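Local coordinates for chromosome partition protein Smc (Pyrococcus furiosus, PDB 3KTA), which binds and hydrolyses ATP through an ABC-type head, of which this chain is the N-terminal piece, and is probably required for chromosome condensation and partitioning, at residues Lys78-Asn88 with Asp98-Pro108. Numbering follows the deposited sequence.
Sequences KYAEVAIYFNN and DEVVIRRRVYP
Ala80 and Val106 are the first of four hydrogen-bonded pairs that join strands 80-87 and 99-106 in an antiparallel beta hairpin, in the middle of the antiparallel sheet of this SMC ATPase head piece. The backbone evidence is regular: Val82, Ile84 and Phe86 follow with Arg104, Ile102 and Val100, each pair linked by two N-H...O bonds, such as Ile84 N to Ile102 O at 2.8 Å. Past the strand ends, Asn88 N still reaches Asp98 O.

At one end of the face that carries Glu81, Arg103 and Arg105 these three form a salt-bridge network. Glu81 OE1 accepts three N-H bonds: Arg105 grips it side-on through NE (2.7 Å) and NH2, the carboxylate and guanidinium planes being only 15° apart, whereas Arg103 NH1 (2.8 Å) arrives from above the carboxylate plane. A bend at chi3 (-68°) turns the Arg105 guanidinium across Tyr79, on which it lies flat in a cation-pi stack with planes 10° apart, CD standing over the ring centre. Replacing Arg105 by alanine would probably strip the Tyr79 face of its cover and leave Glu81 OE1 with Arg103 alone of its two arginine mates. The Tyr79 hydroxyl is itself hydrogen-bonded to Lys10.

Apolar contacts differ between the faces. Alongside the charged cluster, Val101 CG1 sits over the Tyr85 ring, 3.9 Å from its centroid, in a CH-pi contact; a polar neighbour, the carboxylate oxygen Glu99 OE2, lies near the ring plane at its edge. On the other face Ala80 CB meets Val106 CG1 and Ile84 CG2 meets Ile102 CB; helix 39-49, which begins within the ATP-binding loop, covers Val82, Ile84 and Val106 through Phe48 and Val49. Back among the arginines, Arg105 NH1 also donates in its own guanidinium plane to Tyr107 OH, at 3.1 Å.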
# COMPACT_ATOMS: atom_id res chain seq x y z
N LYS A 78 26.62 9.73 -4.57
CA LYS A 78 27.02 10.70 -3.55
C LYS A 78 25.91 10.89 -2.50
O LYS A 78 26.15 11.42 -1.41
CB LYS A 78 27.41 12.04 -4.20
CG LYS A 78 28.62 11.95 -5.14
CD LYS A 78 29.00 13.31 -5.74
CE LYS A 78 30.21 13.20 -6.68
NZ LYS A 78 30.72 14.52 -7.19
N TYR A 79 24.71 10.45 -2.84
CA TYR A 79 23.57 10.47 -1.92
C TYR A 79 22.41 9.77 -2.62
O TYR A 79 22.51 9.43 -3.79
CB TYR A 79 23.15 11.91 -1.63
CG TYR A 79 22.99 12.72 -2.88
CD1 TYR A 79 23.97 13.60 -3.29
CD2 TYR A 79 21.86 12.57 -3.68
CE1 TYR A 79 23.83 14.34 -4.44
CE2 TYR A 79 21.72 13.30 -4.83
CZ TYR A 79 22.70 14.18 -5.21
OH TYR A 79 22.56 14.90 -6.36
N ALA A 80 21.32 9.56 -1.90
CA ALA A 80 20.09 9.03 -2.49
C ALA A 80 19.01 10.11 -2.44
O ALA A 80 18.84 10.78 -1.43
CB ALA A 80 19.63 7.79 -1.75
N GLU A 81 18.29 10.28 -3.54
CA GLU A 81 17.23 11.27 -3.58
C GLU A 81 15.95 10.74 -4.23
O GLU A 81 15.99 10.07 -5.25
CB GLU A 81 17.71 12.50 -4.34
CG GLU A 81 16.65 13.58 -4.52
CD GLU A 81 17.23 14.81 -5.18
OE1 GLU A 81 17.99 15.53 -4.52
OE2 GLU A 81 16.92 15.05 -6.36
N VAL A 82 14.81 11.06 -3.62
CA VAL A 82 13.52 10.75 -4.21
C VAL A 82 12.68 12.02 -4.25
O VAL A 82 12.64 12.77 -3.27
CB VAL A 82 12.78 9.67 -3.41
CG1 VAL A 82 11.40 9.37 -4.03
CG2 VAL A 82 13.62 8.39 -3.36
N ALA A 83 12.05 12.26 -5.39
CA ALA A 83 11.04 13.30 -5.50
C ALA A 83 9.70 12.66 -5.81
O ALA A 83 9.61 11.76 -6.65
CB ALA A 83 11.41 14.31 -6.58
N ILE A 84 8.65 13.11 -5.13
CA ILE A 84 7.31 12.61 -5.38
C ILE A 84 6.42 13.77 -5.83
O ILE A 84 6.45 14.86 -5.23
CB ILE A 84 6.75 11.85 -4.15
CG1 ILE A 84 5.42 11.17 -4.50
CG2 ILE A 84 6.60 12.80 -2.92
CD1 ILE A 84 4.95 10.18 -3.43
N TYR A 85 5.69 13.57 -6.92
CA TYR A 85 4.84 14.63 -7.50
C TYR A 85 3.37 14.26 -7.26
O TYR A 85 2.88 13.26 -7.80
CB TYR A 85 5.13 14.78 -9.00
CG TYR A 85 6.52 15.31 -9.29
CD1 TYR A 85 7.65 14.53 -9.05
CD2 TYR A 85 6.71 16.59 -9.77
CE1 TYR A 85 8.93 15.01 -9.30
CE2 TYR A 85 7.99 17.08 -10.02
CZ TYR A 85 9.09 16.29 -9.78
OH TYR A 85 10.36 16.77 -10.04
N PHE A 86 2.68 15.06 -6.45
CA PHE A 86 1.26 14.83 -6.21
C PHE A 86 0.41 15.77 -7.05
O PHE A 86 0.64 16.98 -7.09
CB PHE A 86 0.91 15.08 -4.75
CG PHE A 86 1.33 13.99 -3.82
CD1 PHE A 86 2.51 14.10 -3.09
CD2 PHE A 86 0.53 12.86 -3.66
CE1 PHE A 86 2.89 13.09 -2.21
CE2 PHE A 86 0.91 11.86 -2.77
CZ PHE A 86 2.08 11.97 -2.06
N ASN A 87 -0.63 15.22 -7.67
CA ASN A 87 -1.70 16.06 -8.16
C ASN A 87 -2.55 16.54 -6.98
O ASN A 87 -3.02 15.73 -6.18
CB ASN A 87 -2.55 15.31 -9.18
CG ASN A 87 -3.62 16.18 -9.78
OD1 ASN A 87 -4.52 16.63 -9.09
ND2 ASN A 87 -3.52 16.43 -11.09
N ASN A 88 -2.72 17.86 -6.86
CA ASN A 88 -3.45 18.47 -5.75
C ASN A 88 -4.59 19.34 -6.27
O ASN A 88 -4.99 20.31 -5.61
CB ASN A 88 -2.52 19.31 -4.86
CG ASN A 88 -3.18 19.74 -3.55
OD1 ASN A 88 -3.81 18.94 -2.86
ND2 ASN A 88 -3.02 21.02 -3.20
N ASP A 98 -1.90 23.32 -7.67
CA ASP A 98 -2.35 22.07 -8.30
C ASP A 98 -1.33 20.95 -8.24
O ASP A 98 -1.68 19.79 -8.46
CB ASP A 98 -2.69 22.30 -9.77
CG ASP A 98 -3.97 23.07 -9.96
OD1 ASP A 98 -4.72 23.25 -8.98
OD2 ASP A 98 -4.23 23.49 -11.11
N GLU A 99 -0.07 21.30 -7.98
CA GLU A 99 0.98 20.30 -7.84
C GLU A 99 1.70 20.50 -6.52
O GLU A 99 2.04 21.63 -6.15
CB GLU A 99 1.98 20.41 -9.00
CG GLU A 99 3.13 19.42 -8.93
CD GLU A 99 4.19 19.70 -9.99
OE1 GLU A 99 4.99 20.65 -9.82
OE2 GLU A 99 4.21 18.97 -11.00
N VAL A 100 1.92 19.40 -5.79
CA VAL A 100 2.71 19.43 -4.57
C VAL A 100 3.87 18.48 -4.75
O VAL A 100 3.65 17.28 -4.96
CB VAL A 100 1.88 19.01 -3.34
CG1 VAL A 100 2.78 18.81 -2.10
CG2 VAL A 100 0.77 20.05 -3.05
N VAL A 101 5.09 19.00 -4.68
CA VAL A 101 6.29 18.20 -4.93
C VAL A 101 7.07 18.13 -3.63
O VAL A 101 7.42 19.16 -3.04
CB VAL A 101 7.19 18.83 -6.03
CG1 VAL A 101 8.42 17.94 -6.33
CG2 VAL A 101 6.40 19.08 -7.31
N ILE A 102 7.35 16.91 -3.19
CA ILE A 102 8.17 16.70 -2.01
C ILE A 102 9.43 15.95 -2.42
O ILE A 102 9.37 15.00 -3.20
CB ILE A 102 7.40 15.91 -0.93
CG1 ILE A 102 6.21 16.73 -0.43
CG2 ILE A 102 8.32 15.54 0.21
CD1 ILE A 102 5.25 15.92 0.44
N ARG A 103 10.58 16.41 -1.92
CA ARG A 103 11.85 15.77 -2.25
C ARG A 103 12.62 15.51 -0.96
O ARG A 103 12.61 16.35 -0.06
CB ARG A 103 12.69 16.66 -3.18
CG ARG A 103 14.06 16.08 -3.51
CD ARG A 103 14.56 16.58 -4.86
NE ARG A 103 14.64 18.04 -4.92
CZ ARG A 103 15.76 18.74 -4.76
NH1 ARG A 103 16.91 18.12 -4.52
NH2 ARG A 103 15.73 20.07 -4.84
N ARG A 104 13.26 14.35 -0.89
CA ARG A 104 14.12 14.01 0.23
C ARG A 104 15.44 13.50 -0.30
O ARG A 104 15.49 12.67 -1.22
CB ARG A 104 13.49 12.94 1.13
CG ARG A 104 14.32 12.65 2.36
CD ARG A 104 13.77 11.47 3.14
NE ARG A 104 14.59 11.13 4.31
CZ ARG A 104 14.26 10.20 5.20
NH1 ARG A 104 13.13 9.52 5.05
NH2 ARG A 104 15.06 9.94 6.24
N ARG A 105 16.53 13.99 0.28
CA ARG A 105 17.85 13.53 -0.11
C ARG A 105 18.58 13.07 1.15
O ARG A 105 18.59 13.78 2.15
CB ARG A 105 18.62 14.66 -0.80
CG ARG A 105 20.04 14.32 -1.19
CD ARG A 105 20.75 15.54 -1.77
NE ARG A 105 20.21 15.97 -3.05
CZ ARG A 105 20.73 16.96 -3.77
NH1 ARG A 105 21.79 17.61 -3.31
NH2 ARG A 105 20.20 17.31 -4.93
N VAL A 106 19.17 11.88 1.12
CA VAL A 106 19.97 11.41 2.25
C VAL A 106 21.43 11.28 1.84
O VAL A 106 21.73 10.80 0.75
CB VAL A 106 19.47 10.06 2.81
CG1 VAL A 106 19.62 8.97 1.76
CG2 VAL A 106 20.23 9.70 4.07
N TYR A 107 22.33 11.69 2.73
CA TYR A 107 23.76 11.66 2.47
C TYR A 107 24.44 10.49 3.16
O TYR A 107 23.88 9.89 4.07
CB TYR A 107 24.39 12.97 2.91
CG TYR A 107 24.03 14.13 2.02
CD1 TYR A 107 22.91 14.90 2.27
CD2 TYR A 107 24.80 14.43 0.91
CE1 TYR A 107 22.58 15.96 1.44
CE2 TYR A 107 24.48 15.49 0.08
CZ TYR A 107 23.37 16.25 0.35
OH TYR A 107 23.05 17.30 -0.48
N PRO A 108 25.67 10.16 2.73
CA PRO A 108 26.41 9.05 3.34
C PRO A 108 26.53 9.13 4.86
O PRO A 108 26.69 8.10 5.51
CB PRO A 108 27.78 9.14 2.67
CG PRO A 108 27.51 9.75 1.35
CD PRO A 108 26.38 10.72 1.57